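Long-range contacts in carboxylase (Deinococcus radiodurans, PDB 5H80), which probably carries out the ATP-dependent carboxylation of biotin, as the biotin carboxylase domain of a single-chain bacterial carboxylase: residues Gly285-Leu290 against Phe302-Thr307; Arg236-Gln241 against Glu254-Val259. All blocks are in the same frame, centred on the assembly; numbering follows the deposited sequence.

Contact 1: Gly285-Leu290 against Phe302-Thr307; sequences GAALQL and FEFLVT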
ATOM      1  N   GLY A 285      21.908  16.992  -8.358  1.00 22.51           N
ATOM      2  CA  GLY A 285      22.916  17.282  -9.382  1.00 23.37           C
ATOM      3  C   GLY A 285      24.257  16.635  -8.988  1.00 25.09           C
ATOM      4  O   GLY A 285      24.876  16.028  -9.878  1.00 23.31           O
ATOM      5  N   ALA A 286      24.684  16.858  -7.756  1.00 25.87           N
ATOM      6  CA  ALA A 286      25.895  16.187  -7.208  1.00 24.99           C
ATOM      7  C   ALA A 286      25.857  14.679  -7.344  1.00 26.36           C
ATOM      8  O   ALA A 286      26.779  14.038  -7.887  1.00 26.05           O
ATOM      9  CB  ALA A 286      26.164  16.546  -5.727  1.00 24.95           C
ATOM     10  N   ALA A 287      24.704  14.048  -6.923  1.00 21.48           N
ATOM     11  CA  ALA A 287      24.558  12.651  -7.044  1.00 24.54           C
ATOM     12  C   ALA A 287      24.600  12.142  -8.511  1.00 25.00           C
ATOM     13  O   ALA A 287      25.216  11.139  -8.835  1.00 23.59           O
ATOM     14  CB  ALA A 287      23.249  12.293  -6.296  1.00 22.37           C
ATOM     15  N   LEU A 288      23.910  12.818  -9.423  1.00 26.62           N
ATOM     16  CA  LEU A 288      23.957  12.528 -10.819  1.00 27.41           C
ATOM     17  C   LEU A 288      25.350  12.620 -11.500  1.00 28.43           C
ATOM     18  O   LEU A 288      25.664  11.730 -12.255  1.00 27.91           O
ATOM     19  CB  LEU A 288      22.937  13.350 -11.572  1.00 28.67           C
ATOM     20  CG  LEU A 288      21.400  13.076 -11.343  1.00 25.62           C
ATOM     21  CD1 LEU A 288      20.597  14.112 -12.073  1.00 26.16           C
ATOM     22  CD2 LEU A 288      20.996  11.603 -11.708  1.00 23.94           C
ATOM     23  N   GLN A 289      26.176  13.586 -11.095  1.00 30.15           N
ATOM     24  CA  GLN A 289      27.615  13.762 -11.523  1.00 30.34           C
ATOM     25  C   GLN A 289      28.479  12.584 -11.070  1.00 25.47           C
ATOM     26  O   GLN A 289      29.074  11.989 -11.908  1.00 27.98           O
ATOM     27  CB  GLN A 289      28.237  15.011 -10.900  1.00 28.11           C
ATOM     28  CG  GLN A 289      27.731  16.328 -11.457  1.00 31.04           C
ATOM     29  CD  GLN A 289      28.473  17.485 -10.848  1.00 33.37           C
ATOM     30  OE1 GLN A 289      28.081  18.072  -9.775  1.00 35.25           O
ATOM     31  NE2 GLN A 289      29.671  17.720 -11.407  1.00 35.86           N
ATOM     32  N   LEU A 290      28.372  12.163  -9.816  1.00 26.75           N
ATOM     33  CA  LEU A 290      29.058  11.006  -9.292  1.00 30.34           C
ATOM     34  C   LEU A 290      28.696   9.755 -10.078  1.00 29.33           C
ATOM     35  O   LEU A 290      29.532   8.963 -10.493  1.00 32.79           O
ATOM     36  CB  LEU A 290      28.708  10.834  -7.833  1.00 34.83           C
ATOM     37  CG  LEU A 290      29.290  11.937  -7.001  1.00 30.51           C
ATOM     38  CD1 LEU A 290      28.680  11.917  -5.623  1.00 29.98           C
ATOM     39  CD2 LEU A 290      30.806  11.847  -6.933  1.00 31.78           C
ATOM     40  N   PHE A 302      23.569   8.162  -2.823  1.00 23.94           N
ATOM     41  CA  PHE A 302      24.573   9.110  -2.466  1.00 22.22           C
ATOM     42  C   PHE A 302      24.050   9.891  -1.244  1.00 24.14           C
ATOM     43  O   PHE A 302      22.987  10.577  -1.329  1.00 20.75           O
ATOM     44  CB  PHE A 302      24.847   9.981  -3.644  1.00 23.28           C
ATOM     45  CG  PHE A 302      25.411   9.250  -4.764  1.00 26.04           C
ATOM     46  CD1 PHE A 302      26.811   9.058  -4.818  1.00 29.34           C
ATOM     47  CD2 PHE A 302      24.596   8.554  -5.678  1.00 28.02           C
ATOM     48  CE1 PHE A 302      27.384   8.305  -5.841  1.00 25.42           C
ATOM     49  CE2 PHE A 302      25.173   7.744  -6.671  1.00 30.95           C
ATOM     50  CZ  PHE A 302      26.563   7.663  -6.760  1.00 29.77           C
ATOM     51  N   GLU A 303      24.787   9.775  -0.158  1.00 19.68           N
ATOM     52  CA  GLU A 303      24.473  10.305   1.204  1.00 23.50           C
ATOM     53  C   GLU A 303      25.190  11.691   1.414  1.00 22.59           C
ATOM     54  O   GLU A 303      26.360  11.847   1.061  1.00 24.58           O
ATOM     55  CB  GLU A 303      24.742   9.394   2.351  1.00 28.38           C
ATOM     56  CG  GLU A 303      24.053   8.075   2.191  1.00 27.62           C
ATOM     57  CD  GLU A 303      24.323   7.144   3.385  1.00 38.99           C
ATOM     58  OE1 GLU A 303      25.176   7.502   4.235  1.00 42.28           O
ATOM     59  OE2 GLU A 303      23.673   6.102   3.463  1.00 47.18           O
ATOM     60  N   PHE A 304      24.456  12.621   1.980  1.00 23.26           N
ATOM     61  CA  PHE A 304      25.004  13.942   2.302  1.00 23.44           C
ATOM     62  C   PHE A 304      24.574  14.381   3.704  1.00 26.24           C
ATOM     63  O   PHE A 304      23.522  13.991   4.210  1.00 23.87           O
ATOM     64  CB  PHE A 304      24.487  14.995   1.307  1.00 21.58           C
ATOM     65  CG  PHE A 304      24.775  14.714  -0.091  1.00 21.13           C
ATOM     66  CD1 PHE A 304      25.910  15.243  -0.758  1.00 22.64           C
ATOM     67  CD2 PHE A 304      23.893  13.915  -0.878  1.00 22.84           C
ATOM     68  CE1 PHE A 304      26.163  15.052  -2.036  1.00 21.40           C
ATOM     69  CE2 PHE A 304      24.169  13.678  -2.269  1.00 24.03           C
ATOM     70  CZ  PHE A 304      25.347  14.214  -2.853  1.00 25.33           C
ATOM     71  N   LEU A 305      25.417  15.218   4.317  1.00 23.53           N
ATOM     72  CA  LEU A 305      25.045  16.048   5.442  1.00 27.02           C
ATOM     73  C   LEU A 305      24.801  17.466   4.909  1.00 23.97           C
ATOM     74  O   LEU A 305      25.568  18.010   4.076  1.00 23.66           O
ATOM     75  CB  LEU A 305      26.128  16.097   6.546  1.00 25.19           C
ATOM     76  CG  LEU A 305      26.461  14.738   7.208  1.00 27.26           C
ATOM     77  CD1 LEU A 305      27.566  14.974   8.231  1.00 30.90           C
ATOM     78  CD2 LEU A 305      25.202  14.141   7.758  1.00 24.86           C
ATOM     79  N   VAL A 306      23.676  18.048   5.357  1.00 20.97           N
ATOM     80  CA  VAL A 306      23.229  19.292   4.893  1.00 22.70           C
ATOM     81  C   VAL A 306      22.919  20.264   6.069  1.00 22.07           C
ATOM     82  O   VAL A 306      22.206  19.910   7.050  1.00 24.59           O
ATOM     83  CB  VAL A 306      21.903  19.072   4.006  1.00 23.62           C
ATOM     84  CG1 VAL A 306      21.379  20.404   3.446  1.00 27.33           C
ATOM     85  CG2 VAL A 306      22.101  18.060   2.881  1.00 25.37           C
ATOM     86  N   THR A 307      23.541  21.484   6.024  1.00 24.01           N
ATOM     87  CA  THR A 307      23.535  22.421   7.097  1.00 23.97           C
ATOM     88  C   THR A 307      22.149  23.178   6.920  1.00 19.90           C
ATOM     89  O   THR A 307      21.609  23.129   5.821  1.00 21.73           O
ATOM     90  CB  THR A 307      24.631  23.506   6.964  1.00 25.50           C
ATOM     91  OG1 THR A 307      24.418  24.379   5.856  1.00 29.55           O
ATOM     92  CG2 THR A 307      25.989  22.823   6.936  1.00 28.07           C
TER
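Leu290 and Phe302 make the tightest part of this contact between the helical residues Gly285-Leu290 and the strand Phe302-Val306. The two side chains slide past each other in opposite directions: Leu290 CB lies 3.5 Å from Phe302 CE1, while Leu290 CD1 reaches the neighbouring ring atom CD1 of Phe302 at the same distance. With CG beside its own backbone N (chi1 -64°), Phe302 places its ring against Ala287 and Leu290, and Ala287 O sits above one ring face, toward the rim. Ala287 CB meets the root of the same side chain, 3.9 Å from Phe302 CB. The Phe304 end is sparser. Its ring presents CZ to Ala286 CB at 3.8 Å, and Ala287 N lies at the ring edge, near its plane. No hydrogen bond crosses, and the axes of the two short segments approach to 9.2 Å, consistent with the small alanine side chains at the interface. Replacing Phe302 with an alanine would probably leave Leu290 CB and CD1 without the ring they pack against and open a gap between helix and strand there. Away from the strand, Leu288 and Gln289 lie on the more exposed side of the helix, where Gln289 NE2 bonds to Leu155 O. Helix 277-293 covers one face of the antiparallel sheet, with Ala287 also touching Val240 on strand 236-245 and Leu283 meeting Phe304 one turn earlier.

Contact 2: Arg236-Gln241 against Glu254-Val259; sequences RHIEVQ and ERDCTV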
ATOM      1  N   ARG A 236      21.288  17.805   8.853  1.00 24.60           N
ATOM      2  CA  ARG A 236      20.459  16.730   8.376  1.00 22.08           C
ATOM      3  C   ARG A 236      21.161  15.737   7.401  1.00 20.98           C
ATOM      4  O   ARG A 236      22.038  16.102   6.628  1.00 23.98           O
ATOM      5  CB  ARG A 236      19.179  17.331   7.735  1.00 23.85           C
ATOM      6  CG  ARG A 236      18.317  18.045   8.785  1.00 24.42           C
ATOM      7  CD  ARG A 236      17.219  18.922   8.100  1.00 26.22           C
ATOM      8  NE  ARG A 236      16.364  18.126   7.164  1.00 26.15           N
ATOM      9  CZ  ARG A 236      15.295  18.610   6.529  1.00 26.67           C
ATOM     10  NH1 ARG A 236      14.937  19.925   6.644  1.00 25.48           N
ATOM     11  NH2 ARG A 236      14.635  17.861   5.683  1.00 24.49           N
ATOM     12  N   HIS A 237      20.703  14.477   7.454  1.00 22.61           N
ATOM     13  CA  HIS A 237      21.186  13.412   6.633  1.00 21.85           C
ATOM     14  C   HIS A 237      20.204  13.349   5.518  1.00 23.40           C
ATOM     15  O   HIS A 237      19.090  12.977   5.756  1.00 20.46           O
ATOM     16  CB  HIS A 237      21.238  12.103   7.353  1.00 24.86           C
ATOM     17  CG  HIS A 237      21.611  10.938   6.474  1.00 29.36           C
ATOM     18  ND1 HIS A 237      22.784  10.237   6.643  1.00 34.85           N
ATOM     19  CD2 HIS A 237      20.976  10.337   5.426  1.00 29.96           C
ATOM     20  CE1 HIS A 237      22.887   9.306   5.712  1.00 28.90           C
ATOM     21  NE2 HIS A 237      21.751   9.260   5.044  1.00 31.08           N
ATOM     22  N   ILE A 238      20.638  13.759   4.356  1.00 20.79           N
ATOM     23  CA  ILE A 238      19.799  13.725   3.119  1.00 23.78           C
ATOM     24  C   ILE A 238      20.510  12.969   1.986  1.00 27.33           C
ATOM     25  O   ILE A 238      21.656  13.223   1.694  1.00 24.14           O
ATOM     26  CB  ILE A 238      19.412  15.138   2.700  1.00 21.35           C
ATOM     27  CG1 ILE A 238      18.699  15.953   3.795  1.00 22.48           C
ATOM     28  CG2 ILE A 238      18.430  15.018   1.554  1.00 20.14           C
ATOM     29  CD1 ILE A 238      18.215  17.371   3.373  1.00 23.09           C
ATOM     30  N   GLU A 239      19.824  11.982   1.392  1.00 20.24           N
ATOM     31  CA  GLU A 239      20.474  11.028   0.480  1.00 19.94           C
ATOM     32  C   GLU A 239      19.644  11.016  -0.776  1.00 22.82           C
ATOM     33  O   GLU A 239      18.425  11.159  -0.715  1.00 22.26           O
ATOM     34  CB  GLU A 239      20.598   9.636   1.030  1.00 21.68           C
ATOM     35  CG  GLU A 239      19.257   8.880   1.374  1.00 21.57           C
ATOM     36  CD  GLU A 239      19.467   7.602   2.195  1.00 26.97           C
ATOM     37  OE1 GLU A 239      20.550   7.405   2.820  1.00 22.64           O
ATOM     38  OE2 GLU A 239      18.572   6.764   2.217  1.00 24.17           O
ATOM     39  N   VAL A 240      20.302  10.727  -1.848  1.00 22.32           N
ATOM     40  CA  VAL A 240      19.641  10.730  -3.166  1.00 22.59           C
ATOM     41  C   VAL A 240      19.633   9.368  -3.766  1.00 21.56           C
ATOM     42  O   VAL A 240      20.643   8.732  -3.868  1.00 20.52           O
ATOM     43  CB  VAL A 240      20.306  11.743  -4.167  1.00 22.70           C
ATOM     44  CG1 VAL A 240      19.716  11.557  -5.494  1.00 20.74           C
ATOM     45  CG2 VAL A 240      20.253  13.174  -3.682  1.00 25.74           C
ATOM     46  N   GLN A 241      18.442   8.860  -4.195  1.00 20.95           N
ATOM     47  CA  GLN A 241      18.338   7.607  -4.902  1.00 20.82           C
ATOM     48  C   GLN A 241      18.642   7.763  -6.378  1.00 20.94           C
ATOM     49  O   GLN A 241      17.921   8.567  -7.071  1.00 19.66           O
ATOM     50  CB  GLN A 241      16.869   7.104  -4.760  1.00 20.91           C
ATOM     51  CG  GLN A 241      16.655   5.805  -5.435  1.00 22.11           C
ATOM     52  CD  GLN A 241      17.363   4.600  -4.696  1.00 21.46           C
ATOM     53  OE1 GLN A 241      17.037   4.275  -3.601  1.00 20.48           O
ATOM     54  NE2 GLN A 241      18.494   4.091  -5.337  1.00 22.42           N
ATOM     55  N   GLU A 254      14.957  12.377  -3.189  1.00 20.57           N
ATOM     56  CA  GLU A 254      15.643  12.255  -1.946  1.00 21.10           C
ATOM     57  C   GLU A 254      14.930  11.537  -0.854  1.00 21.23           C
ATOM     58  O   GLU A 254      13.678  11.451  -0.805  1.00 22.19           O
ATOM     59  CB  GLU A 254      16.131  13.606  -1.445  1.00 21.31           C
ATOM     60  CG  GLU A 254      15.236  14.528  -0.647  1.00 22.26           C
ATOM     61  CD  GLU A 254      14.006  15.072  -1.401  1.00 24.59           C
ATOM     62  OE1 GLU A 254      14.013  14.987  -2.639  1.00 22.52           O
ATOM     63  OE2 GLU A 254      13.165  15.589  -0.666  1.00 23.20           O
ATOM     64  N   ARG A 255      15.683  11.245   0.216  1.00 21.16           N
ATOM     65  CA  ARG A 255      15.145  10.755   1.512  1.00 19.49           C
ATOM     66  C   ARG A 255      15.917  11.392   2.632  1.00 23.55           C
ATOM     67  O   ARG A 255      17.108  11.764   2.418  1.00 25.19           O
ATOM     68  CB  ARG A 255      15.333   9.239   1.682  1.00 19.91           C
ATOM     69  CG  ARG A 255      14.572   8.307   0.820  1.00 18.69           C
ATOM     70  CD  ARG A 255      14.929   6.827   0.945  1.00 18.13           C
ATOM     71  NE  ARG A 255      16.275   6.455   0.513  1.00 17.84           N
ATOM     72  CZ  ARG A 255      16.578   5.875  -0.627  1.00 21.63           C
ATOM     73  NH1 ARG A 255      15.653   5.580  -1.569  1.00 23.10           N
ATOM     74  NH2 ARG A 255      17.818   5.552  -0.847  1.00 23.92           N
ATOM     75  N   ASP A 256      15.239  11.610   3.765  1.00 22.56           N
ATOM     76  CA  ASP A 256      15.859  12.204   4.933  1.00 21.77           C
ATOM     77  C   ASP A 256      15.799  11.203   6.035  1.00 22.88           C
ATOM     78  O   ASP A 256      14.715  10.782   6.470  1.00 21.66           O
ATOM     79  CB  ASP A 256      15.223  13.466   5.309  1.00 19.29           C
ATOM     80  CG  ASP A 256      15.936  14.256   6.427  1.00 19.89           C
ATOM     81  OD1 ASP A 256      16.107  13.720   7.535  1.00 22.45           O
ATOM     82  OD2 ASP A 256      16.223  15.438   6.090  1.00 24.05           O
ATOM     83  N   CYS A 257      16.975  10.903   6.515  1.00 18.66           N
ATOM     84  CA  CYS A 257      17.165   9.864   7.528  1.00 22.05           C
ATOM     85  C   CYS A 257      17.886  10.475   8.770  1.00 25.74           C
ATOM     86  O   CYS A 257      18.754   9.821   9.388  1.00 26.65           O
ATOM     87  CB  CYS A 257      18.018   8.769   7.014  1.00 25.88           C
ATOM     88  SG  CYS A 257      17.462   8.068   5.419  1.00 31.61           S
ATOM     89  N   THR A 258      17.517  11.677   9.133  1.00 25.30           N
ATOM     90  CA  THR A 258      18.198  12.423  10.209  1.00 25.09           C
ATOM     91  C   THR A 258      18.068  11.845  11.612  1.00 28.34           C
ATOM     92  O   THR A 258      18.960  11.941  12.445  1.00 25.56           O
ATOM     93  CB  THR A 258      17.758  13.889  10.122  1.00 23.53           C
ATOM     94  OG1 THR A 258      18.123  14.491   8.853  1.00 21.38           O
ATOM     95  CG2 THR A 258      18.240  14.744  11.418  1.00 25.75           C
ATOM     96  N   VAL A 259      16.906  11.296  11.942  1.00 23.41           N
ATOM     97  CA  VAL A 259      16.625  10.731  13.265  1.00 26.53           C
ATOM     98  C   VAL A 259      17.346   9.333  13.376  1.00 28.14           C
ATOM     99  O   VAL A 259      16.995   8.339  12.722  1.00 26.67           O
ATOM    100  CB  VAL A 259      15.109  10.605  13.467  1.00 25.68           C
ATOM    101  CG1 VAL A 259      14.844   9.903  14.782  1.00 23.45           C
ATOM    102  CG2 VAL A 259      14.415  11.984  13.317  1.00 26.65           C
TER
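A beta hairpin of the ATP-binding domain, formed by strands 236-245 and 249-256, brings these segments together in antiparallel register. Glu239 and Arg255 form a hydrogen-bonded pair, joined by Glu239 N to Arg255 O and Arg255 N to Glu239 O, both 2.9 Å. Their side chains meet on one sheet face, where Arg255 NE donates to the anti lone pair of Glu239 OE2 at 2.9 Å in a nearly straight salt bridge (170°), the carboxylate standing perpendicular to the guanidinium. The far end of that guanidinium grips Gln241 OE1 with two nitrogens: NH1, at 2.8 Å, lies on a lone pair in the carbonyl plane, whereas NH2 comes from above it. Bonds to Glu239 and Gln241 in the guanidinium plane fix its rotation, and NH1 also reaches Thr328 OG1. His237 NE2 donates to Glu239 OE1 at 3.1 Å from above the carboxylate plane; Lys265 pairs with the same oxygen. Asp256 OD2 takes both NE and NH2 of Arg236, each at 2.9 Å and from the same face of the carboxylate; the bend in the arginine chain (chi3 56°) turns its side edge to the aspartate, and NH2 bonds Pro273 O as well. Thr258 OG1 accepts from His237 N at 2.9 Å. Asp256, paired with Ile238, accepts Thr258 N at OD1 (3.0 Å) in an Asx turn. Such antiparallel pairing belongs to a beta hairpin, here at the outer edge, within this chain, of the ATP-grasp sheet.

Both contacts are buried and meet on one antiparallel sheet, in which strands 236-245 and 299-306 are neighbours: Phe302 O lies 2.7 Å from Val240 N and Val306 N 2.8 Å from Arg236 O, both probable hydrogen bonds. Contact 1 joins a helix to a sheet face; no hydrogen bond crosses it, and its side-chain contacts are apolar. Contact 2 pairs two strands within the sheet and adds charged networks to the backbone ladder. Ile238 and Val240 pack on helix 277-293, the helix of contact 1, on a face that also carries Glu254 and Asp256. The Glu239-Arg255 pair occupies the opposite face, where Lys265 forms salt bridges with both Glu239 and Glu303.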